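Local coordinates for protein 2,3-dehydroadipyl-CoA hydratase (Escherichia coli, PDB 4FZW) that catalyses the reversible conversion of 2,3-dehydroadipyl-CoA into 3-hydroxyadipyl-CoA in the bacterial degradation of phenylacetate, at residues B[24-29]-B[62-67]; B[99-104]-B[119-124]; B[125-130]-B[165-170]. One frame throughout, in Å; residues are numbered along the deposited sequence.

Contact 1 (B[24-29]-B[62-67]); sequences AARNAL and FAAGAD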
loop_
_atom_site.group_PDB
_atom_site.type_symbol
_atom_site.label_atom_id
_atom_site.label_comp_id
_atom_site.label_asym_id
_atom_site.label_seq_id
_atom_site.Cartn_x
_atom_site.Cartn_y
_atom_site.Cartn_z
ATOM N N ALA B 24 -23.373 0.942 36.916
ATOM C CA ALA B 24 -24.276 2.086 36.838
ATOM C C ALA B 24 -24.186 2.785 35.491
ATOM O O ALA B 24 -25.200 3.262 34.964
ATOM C CB ALA B 24 -23.970 3.076 37.962
ATOM N N ALA B 25 -22.967 2.855 34.952
ATOM C CA ALA B 25 -22.724 3.563 33.701
ATOM C C ALA B 25 -22.642 2.621 32.502
ATOM O O ALA B 25 -22.077 2.961 31.455
ATOM C CB ALA B 25 -21.479 4.411 33.804
ATOM N N ARG B 26 -23.216 1.433 32.671
ATOM C CA ARG B 26 -23.261 0.417 31.621
ATOM C C ARG B 26 -21.880 0.080 31.064
ATOM O O ARG B 26 -21.761 -0.298 29.895
ATOM C CB ARG B 26 -24.169 0.868 30.480
ATOM C CG ARG B 26 -25.617 1.110 30.878
ATOM C CD ARG B 26 -26.371 1.736 29.722
ATOM N NE ARG B 26 -27.708 2.176 30.107
ATOM C CZ ARG B 26 -28.479 2.951 29.354
ATOM N NH1 ARG B 26 -28.043 3.376 28.177
ATOM N NH2 ARG B 26 -29.682 3.305 29.781
ATOM N N ASN B 27 -20.851 0.218 31.903
ATOM C CA ASN B 27 -19.478 -0.075 31.517
ATOM C C ASN B 27 -18.939 0.877 30.449
ATOM O O ASN B 27 -17.989 0.549 29.733
ATOM C CB ASN B 27 -19.345 -1.536 31.084
ATOM C CG ASN B 27 -19.135 -2.463 32.261
ATOM O OD1 ASN B 27 -18.994 -2.015 33.394
ATOM N ND2 ASN B 27 -19.113 -3.757 32.003
ATOM N N ALA B 28 -19.540 2.063 30.356
ATOM C CA ALA B 28 -19.044 3.091 29.442
ATOM C C ALA B 28 -17.548 3.302 29.636
ATOM O O ALA B 28 -17.059 3.339 30.768
ATOM C CB ALA B 28 -19.790 4.405 29.640
ATOM N N LEU B 29 -16.827 3.452 28.529
ATOM C CA LEU B 29 -15.385 3.659 28.579
ATOM C C LEU B 29 -15.060 5.069 28.990
ATOM O O LEU B 29 -15.180 5.995 28.216
ATOM C CB LEU B 29 -14.737 3.328 27.236
ATOM C CG LEU B 29 -14.794 1.839 26.902
ATOM C CD1 LEU B 29 -14.185 1.582 25.547
ATOM C CD2 LEU B 29 -14.064 1.063 27.974
ATOM N N PHE B 62 -20.942 -5.283 28.025
ATOM C CA PHE B 62 -19.507 -5.396 27.822
ATOM C C PHE B 62 -19.002 -3.977 28.018
ATOM O O PHE B 62 -18.303 -3.676 28.979
ATOM C CB PHE B 62 -19.193 -5.903 26.404
ATOM C CG PHE B 62 -17.713 -5.976 26.093
ATOM C CD1 PHE B 62 -16.926 -6.995 26.620
ATOM C CD2 PHE B 62 -17.108 -5.020 25.277
ATOM C CE1 PHE B 62 -15.556 -7.055 26.343
ATOM C CE2 PHE B 62 -15.742 -5.077 24.993
ATOM C CZ PHE B 62 -14.967 -6.095 25.522
ATOM N N ALA B 63 -19.404 -3.103 27.107
ATOM C CA ALA B 63 -19.242 -1.671 27.265
ATOM C C ALA B 63 -20.244 -0.995 26.338
ATOM O O ALA B 63 -20.243 -1.216 25.128
ATOM C CB ALA B 63 -17.826 -1.234 26.942
ATOM N N ALA B 64 -21.129 -0.199 26.922
ATOM C CA ALA B 64 -22.130 0.511 26.152
ATOM C C ALA B 64 -21.663 1.927 25.828
ATOM O O ALA B 64 -22.144 2.904 26.406
ATOM C CB ALA B 64 -23.440 0.538 26.910
ATOM N N GLY B 65 -20.719 2.035 24.902
ATOM C CA GLY B 65 -20.235 3.332 24.458
ATOM C C GLY B 65 -19.129 3.936 25.309
ATOM O O GLY B 65 -18.301 3.227 25.893
ATOM N N ALA B 66 -19.111 5.267 25.354
ATOM C CA ALA B 66 -18.153 6.017 26.162
ATOM C C ALA B 66 -18.877 7.127 26.911
ATOM O O ALA B 66 -20.044 7.421 26.634
ATOM C CB ALA B 66 -17.073 6.602 25.285
ATOM N N ASP B 67 -18.192 7.748 27.865
ATOM C CA ASP B 67 -18.777 8.883 28.569
ATOM C C ASP B 67 -19.112 9.992 27.583
ATOM O O ASP B 67 -18.219 10.570 26.952
ATOM C CB ASP B 67 -17.838 9.399 29.656
ATOM C CG ASP B 67 -18.395 9.191 31.050
ATOM O OD1 ASP B 67 -19.169 8.224 31.258
ATOM O OD2 ASP B 67 -18.058 10.000 31.941
#
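The side-chain nitrogen of Asn27 is met by several backbone carbonyls, Phe62 O across the contact among them. ND2 donates to Phe62 O at 3.1 Å in a clearly bent bond (138° at the hydrogen), approaching from above the carbonyl plane. Leu20 O and Phe61 O accept weak hydrogen bonds from the same nitrogen, while OD1 takes the N-H of Arg22, so both ends of this buried amide have partners and its flip is probably fixed. Asn27 CB adds to the fit by lying against Ala63 CA at 3.8 Å.

The remaining grip is backbone to backbone. Ala64 N donates to Arg26 O (3.0 Å), and Leu29 N donates to Gly65 O (3.0 Å) in a nearly straight bond. A type I' turn from Ala25 to Ala28, closed by Ala28 N bonding to Ala25 O, presents Arg26 O to the short strand 63-64. Alanines and CB atoms meet where the chains come close: Arg26 CB sits against Ala64 CB at 3.7 Å, while the rest of the Arg26 side chain, extended from CG to NE, leads away. Leu29 CG packs on Ala63 CB at 4.3 Å, and Ala66 CB lies 3.5 Å from Leu29 O.

The AGAD sequence belongs to the enoyl-CoA hydratase family; as in other crotonases, this loop probably borders the acyl-CoA site and lends a backbone N-H to the oxyanion hole. Polar bonds made mainly by main-chain atoms, with one asparagine amide tied into them, imply a loop whose path is set by the backbone, consistent with a part of the site that has to be placed exactly.

Contact 2 (B[99-104]-B[119-124]); sequences IAAVNG and VVVAGE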
loop_
_atom_site.group_PDB
_atom_site.type_symbol
_atom_site.label_atom_id
_atom_site.label_comp_id
_atom_site.label_asym_id
_atom_site.label_seq_id
_atom_site.Cartn_x
_atom_site.Cartn_y
_atom_site.Cartn_z
ATOM N N ILE B 99 -8.093 -11.510 23.992
ATOM C CA ILE B 99 -9.410 -12.059 23.734
ATOM C C ILE B 99 -10.494 -11.213 24.423
ATOM O O ILE B 99 -10.391 -10.875 25.615
ATOM C CB ILE B 99 -9.490 -13.556 24.143
ATOM C CG1 ILE B 99 -8.481 -14.384 23.327
ATOM C CG2 ILE B 99 -10.892 -14.089 23.910
ATOM C CD1 ILE B 99 -8.073 -15.702 23.976
ATOM N N ALA B 100 -11.513 -10.842 23.654
ATOM C CA ALA B 100 -12.649 -10.124 24.197
ATOM C C ALA B 100 -13.757 -11.139 24.436
ATOM O O ALA B 100 -14.198 -11.794 23.494
ATOM C CB ALA B 100 -13.118 -9.063 23.226
ATOM N N ALA B 101 -14.191 -11.285 25.686
ATOM C CA ALA B 101 -15.341 -12.124 26.011
ATOM C C ALA B 101 -16.526 -11.216 26.191
ATOM O O ALA B 101 -16.640 -10.534 27.208
ATOM C CB ALA B 101 -15.084 -12.893 27.283
ATOM N N VAL B 102 -17.401 -11.194 25.195
ATOM C CA VAL B 102 -18.491 -10.232 25.195
ATOM C C VAL B 102 -19.825 -10.859 25.599
ATOM O O VAL B 102 -20.298 -11.798 24.982
ATOM C CB VAL B 102 -18.621 -9.532 23.830
ATOM C CG1 VAL B 102 -19.624 -8.363 23.895
ATOM C CG2 VAL B 102 -17.275 -9.058 23.352
ATOM N N ASN B 103 -20.398 -10.325 26.663
ATOM C CA ASN B 103 -21.758 -10.603 27.038
ATOM C C ASN B 103 -22.524 -9.305 26.915
ATOM O O ASN B 103 -22.035 -8.245 27.283
ATOM C CB ASN B 103 -21.863 -11.126 28.484
ATOM C CG ASN B 103 -21.764 -12.636 28.580
ATOM O OD1 ASN B 103 -22.467 -13.372 27.881
ATOM N ND2 ASN B 103 -20.909 -13.107 29.473
ATOM N N GLY B 104 -23.746 -9.401 26.414
ATOM C CA GLY B 104 -24.618 -8.251 26.300
ATOM C C GLY B 104 -24.024 -7.185 25.400
ATOM O O GLY B 104 -23.259 -7.488 24.483
ATOM N N VAL B 119 -9.398 -11.798 19.023
ATOM C CA VAL B 119 -10.454 -12.788 18.935
ATOM C C VAL B 119 -11.648 -12.354 19.764
ATOM O O VAL B 119 -11.502 -11.834 20.872
ATOM C CB VAL B 119 -9.976 -14.158 19.470
ATOM C CG1 VAL B 119 -11.040 -15.219 19.212
ATOM C CG2 VAL B 119 -8.607 -14.544 18.853
ATOM N N VAL B 120 -12.842 -12.580 19.238
ATOM C CA VAL B 120 -14.040 -12.346 20.036
ATOM C C VAL B 120 -14.854 -13.606 20.227
ATOM O O VAL B 120 -15.244 -14.255 19.245
ATOM C CB VAL B 120 -14.953 -11.268 19.445
ATOM C CG1 VAL B 120 -16.033 -10.876 20.475
ATOM C CG2 VAL B 120 -14.134 -10.035 19.017
ATOM N N VAL B 121 -15.076 -13.962 21.495
ATOM C CA VAL B 121 -16.060 -14.978 21.892
ATOM C C VAL B 121 -17.241 -14.264 22.532
ATOM O O VAL B 121 -17.053 -13.426 23.425
ATOM C CB VAL B 121 -15.478 -15.961 22.914
ATOM C CG1 VAL B 121 -14.213 -16.567 22.380
ATOM C CG2 VAL B 121 -15.198 -15.259 24.234
ATOM N N ALA B 122 -18.453 -14.583 22.074
ATOM C CA ALA B 122 -19.650 -13.829 22.463
ATOM C C ALA B 122 -20.676 -14.680 23.209
ATOM O O ALA B 122 -20.670 -15.911 23.117
ATOM C CB ALA B 122 -20.291 -13.206 21.242
ATOM N N GLY B 123 -21.572 -14.005 23.924
ATOM C CA GLY B 123 -22.664 -14.651 24.616
ATOM C C GLY B 123 -23.849 -14.695 23.657
ATOM O O GLY B 123 -23.934 -13.861 22.736
ATOM N N GLU B 124 -24.769 -15.644 23.862
ATOM C CA GLU B 124 -25.907 -15.784 22.953
ATOM C C GLU B 124 -26.694 -14.481 22.835
ATOM O O GLU B 124 -27.230 -14.162 21.774
ATOM C CB GLU B 124 -26.838 -16.915 23.385
ATOM C CG GLU B 124 -27.920 -17.179 22.364
ATOM C CD GLU B 124 -28.526 -18.543 22.505
ATOM O OE1 GLU B 124 -28.200 -19.230 23.498
ATOM O OE2 GLU B 124 -29.325 -18.927 21.621
#
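Val121 reaches the neighbouring strand with both of its methyls. From CB, branch CG2 falls between the backbone N and the carbonyl carbon (chi1 -54° for CG1) and thereby turns toward strand 99-102, where it meets Ala101 CA at 3.6 Å and Ala101 CB at 3.9 Å, with Ala100 O also close. CG1, placed beside the backbone N, touches Ile99 CG2 more loosely, at 4.4 Å. On this same face Ile99 and Val119 lie side by side and point the same way, with Ile99 CG1 4.1 Å from Val119 CB. Ala190 and Leu193 of helix 186-197 cover Val121 from beyond the sheet.

The other face carries Ala100, Val102, Val120 and Ala122. Here Val102 CG2 and Val120 CG1 touch at 3.6 Å as the two side chains cross obliquely, and Phe128 packs on both.

Between these two faces the strands run parallel, 12° apart, and are joined by an alternating ladder: Ala100 N to Val119 O, Val121 N to Ala100 O, Val102 N to Val121 O, and the more bent Gly123 N to Val102 O (2.8 Å). Past the last rung Asn103 OD1 approaches Gly123 CA at 3.5 Å, but its hydrogen bond goes to Thr186 OG1. Val120 N is bonded to Ser154 OG of the second subunit. Neighbouring parallel strands of this kind, built from alanines and beta-branched valines and isoleucine and sandwiched between layers, belong to the repeated beta-beta-alpha core of the crotonase fold.

Contact 3 (B[125-130]-B[165-170]); sequences NARFGL and SITAQQ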
loop_
_atom_site.group_PDB
_atom_site.type_symbol
_atom_site.label_atom_id
_atom_site.label_comp_id
_atom_site.label_asym_id
_atom_site.label_seq_id
_atom_site.Cartn_x
_atom_site.Cartn_y
_atom_site.Cartn_z
ATOM N N ASN B 125 -26.744 -13.724 23.927
ATOM C CA ASN B 125 -27.518 -12.493 23.968
ATOM C C ASN B 125 -26.732 -11.218 23.674
ATOM O O ASN B 125 -27.276 -10.126 23.824
ATOM C CB ASN B 125 -28.213 -12.381 25.322
ATOM N N ALA B 126 -25.463 -11.359 23.272
ATOM C CA ALA B 126 -24.585 -10.204 22.995
ATOM C C ALA B 126 -25.071 -9.393 21.791
ATOM O O ALA B 126 -25.682 -9.944 20.868
ATOM C CB ALA B 126 -23.145 -10.659 22.781
ATOM N N ARG B 127 -24.816 -8.089 21.818
ATOM C CA ARG B 127 -25.136 -7.219 20.683
ATOM C C ARG B 127 -23.913 -6.388 20.261
ATOM O O ARG B 127 -23.064 -6.030 21.078
ATOM C CB ARG B 127 -26.320 -6.300 20.998
ATOM C CG ARG B 127 -27.440 -6.961 21.794
ATOM C CD ARG B 127 -28.495 -7.589 20.910
ATOM N NE ARG B 127 -29.108 -6.617 20.009
ATOM C CZ ARG B 127 -30.039 -6.916 19.109
ATOM N NH1 ARG B 127 -30.470 -8.167 18.996
ATOM N NH2 ARG B 127 -30.534 -5.970 18.320
ATOM N N PHE B 128 -23.823 -6.110 18.970
ATOM C CA PHE B 128 -22.695 -5.395 18.419
ATOM C C PHE B 128 -23.240 -4.323 17.518
ATOM O O PHE B 128 -24.016 -4.616 16.613
ATOM C CB PHE B 128 -21.808 -6.323 17.589
ATOM C CG PHE B 128 -21.044 -7.339 18.398
ATOM C CD1 PHE B 128 -21.498 -8.652 18.482
ATOM C CD2 PHE B 128 -19.848 -6.998 19.043
ATOM C CE1 PHE B 128 -20.794 -9.603 19.219
ATOM C CE2 PHE B 128 -19.142 -7.934 19.780
ATOM C CZ PHE B 128 -19.619 -9.239 19.879
ATOM N N GLY B 129 -22.818 -3.081 17.746
ATOM C CA GLY B 129 -23.241 -1.977 16.908
ATOM C C GLY B 129 -22.447 -0.700 17.122
ATOM O O GLY B 129 -21.756 -0.526 18.128
ATOM N N LEU B 130 -22.572 0.209 16.167
ATOM C CA LEU B 130 -21.888 1.493 16.208
ATOM C C LEU B 130 -22.903 2.631 16.016
ATOM O O LEU B 130 -23.037 3.175 14.920
ATOM C CB LEU B 130 -20.796 1.533 15.122
ATOM C CG LEU B 130 -19.601 0.583 15.315
ATOM C CD1 LEU B 130 -19.025 0.153 13.978
ATOM C CD2 LEU B 130 -18.482 1.197 16.209
ATOM N N SER B 165 -27.933 -2.349 15.588
ATOM C CA SER B 165 -27.240 -3.515 16.164
ATOM C C SER B 165 -27.358 -4.786 15.333
ATOM O O SER B 165 -28.256 -4.923 14.510
ATOM C CB SER B 165 -27.817 -3.849 17.545
ATOM O OG SER B 165 -27.429 -2.920 18.534
ATOM N N ILE B 166 -26.455 -5.727 15.590
ATOM C CA ILE B 166 -26.567 -7.086 15.079
ATOM C C ILE B 166 -26.401 -8.078 16.240
ATOM O O ILE B 166 -25.656 -7.809 17.192
ATOM C CB ILE B 166 -25.544 -7.388 13.923
ATOM C CG1 ILE B 166 -24.087 -7.430 14.433
ATOM C CG2 ILE B 166 -25.673 -6.377 12.787
ATOM C CD1 ILE B 166 -23.098 -7.920 13.372
ATOM N N THR B 167 -27.104 -9.208 16.179
ATOM C CA THR B 167 -27.015 -10.172 17.259
ATOM C C THR B 167 -25.661 -10.868 17.218
ATOM O O THR B 167 -24.944 -10.799 16.223
ATOM C CB THR B 167 -28.115 -11.254 17.188
ATOM O OG1 THR B 167 -27.985 -11.986 15.960
ATOM C CG2 THR B 167 -29.512 -10.639 17.293
ATOM N N ALA B 168 -25.336 -11.554 18.305
ATOM C CA ALA B 168 -24.174 -12.428 18.388
ATOM C C ALA B 168 -24.117 -13.444 17.247
ATOM O O ALA B 168 -23.038 -13.741 16.731
ATOM C CB ALA B 168 -24.198 -13.159 19.732
ATOM N N GLN B 169 -25.278 -13.982 16.878
ATOM C CA GLN B 169 -25.368 -14.999 15.832
ATOM C C GLN B 169 -25.130 -14.430 14.431
ATOM O O GLN B 169 -24.427 -15.031 13.614
ATOM C CB GLN B 169 -26.721 -15.733 15.870
ATOM C CG GLN B 169 -27.050 -16.473 17.189
ATOM C CD GLN B 169 -27.365 -15.531 18.348
ATOM O OE1 GLN B 169 -27.719 -14.350 18.157
ATOM N NE2 GLN B 169 -27.225 -16.053 19.565
ATOM N N GLN B 170 -25.741 -13.286 14.149
ATOM C CA GLN B 170 -25.408 -12.558 12.936
ATOM C C GLN B 170 -23.910 -12.235 12.885
ATOM O O GLN B 170 -23.288 -12.302 11.811
ATOM C CB GLN B 170 -26.217 -11.259 12.828
ATOM C CG GLN B 170 -27.716 -11.429 12.552
ATOM C CD GLN B 170 -28.464 -10.141 12.787
ATOM O OE1 GLN B 170 -28.338 -9.531 13.856
ATOM N NE2 GLN B 170 -29.221 -9.692 11.778
#
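Arg127 folds over the neighbouring strand, its side chain bent at both chi2 (-91°) and chi3, so that the guanidinium comes to lie obliquely against Ser165 and Thr167. NH2 is 3.5 Å from Ser165 CB, and NH1 lies close to the methyl CG2 of Thr167. With an alanine in its place, Ser165 CB and Thr167 CG2 would probably lose the guanidinium that lies against them and be less covered. On the opposite face Phe128 CB touches Ile166 CG1 at 4.0 Å; chi1 of 69° swings that branch of Ile166 between its own N and carbonyl carbon, toward Phe128. The phenyl ring presents its edge to Ala168 CA.

Strands 127-129 and 166-167 pair antiparallel at the border of the small second sheet of the crotonase fold, Phe128 and Ile166 exchanging two backbone bonds: Phe128 N to Ile166 O (3.1 Å) and Ile166 N to Phe128 O (2.9 Å).

Thr167 ends the strand and N-caps helix 168-173. Its OG1 accepts from Gln170 N at 3.2 Å while Gln170 OE1 accepts from Thr167 N at 2.7 Å, a capping box. Ala126 CB meets Ala168 CB at 4.1 Å where the helix begins.

The contacts come in series along the chain without overlapping. Contacts 1 and 3 lie toward the two ends of the four-stranded sheet, one with edge strand 63-64 and the other with edge strand 166-167; their centres are 16 Å apart and their nearest atoms about 7 Å. Contact 2 belongs to the six-stranded sheet and touches both: Phe62 of contact 1 packs on Val102 (CB to CG1 3.5 Å), and Gly104 O receives Arg127 N of contact 3, whose centre is 10 Å away. Strand 119-123 leads, through the short connection 124-126, into strand 127-129, so the chain passes from one sheet to the other there, linking the two layers of the crotonase core.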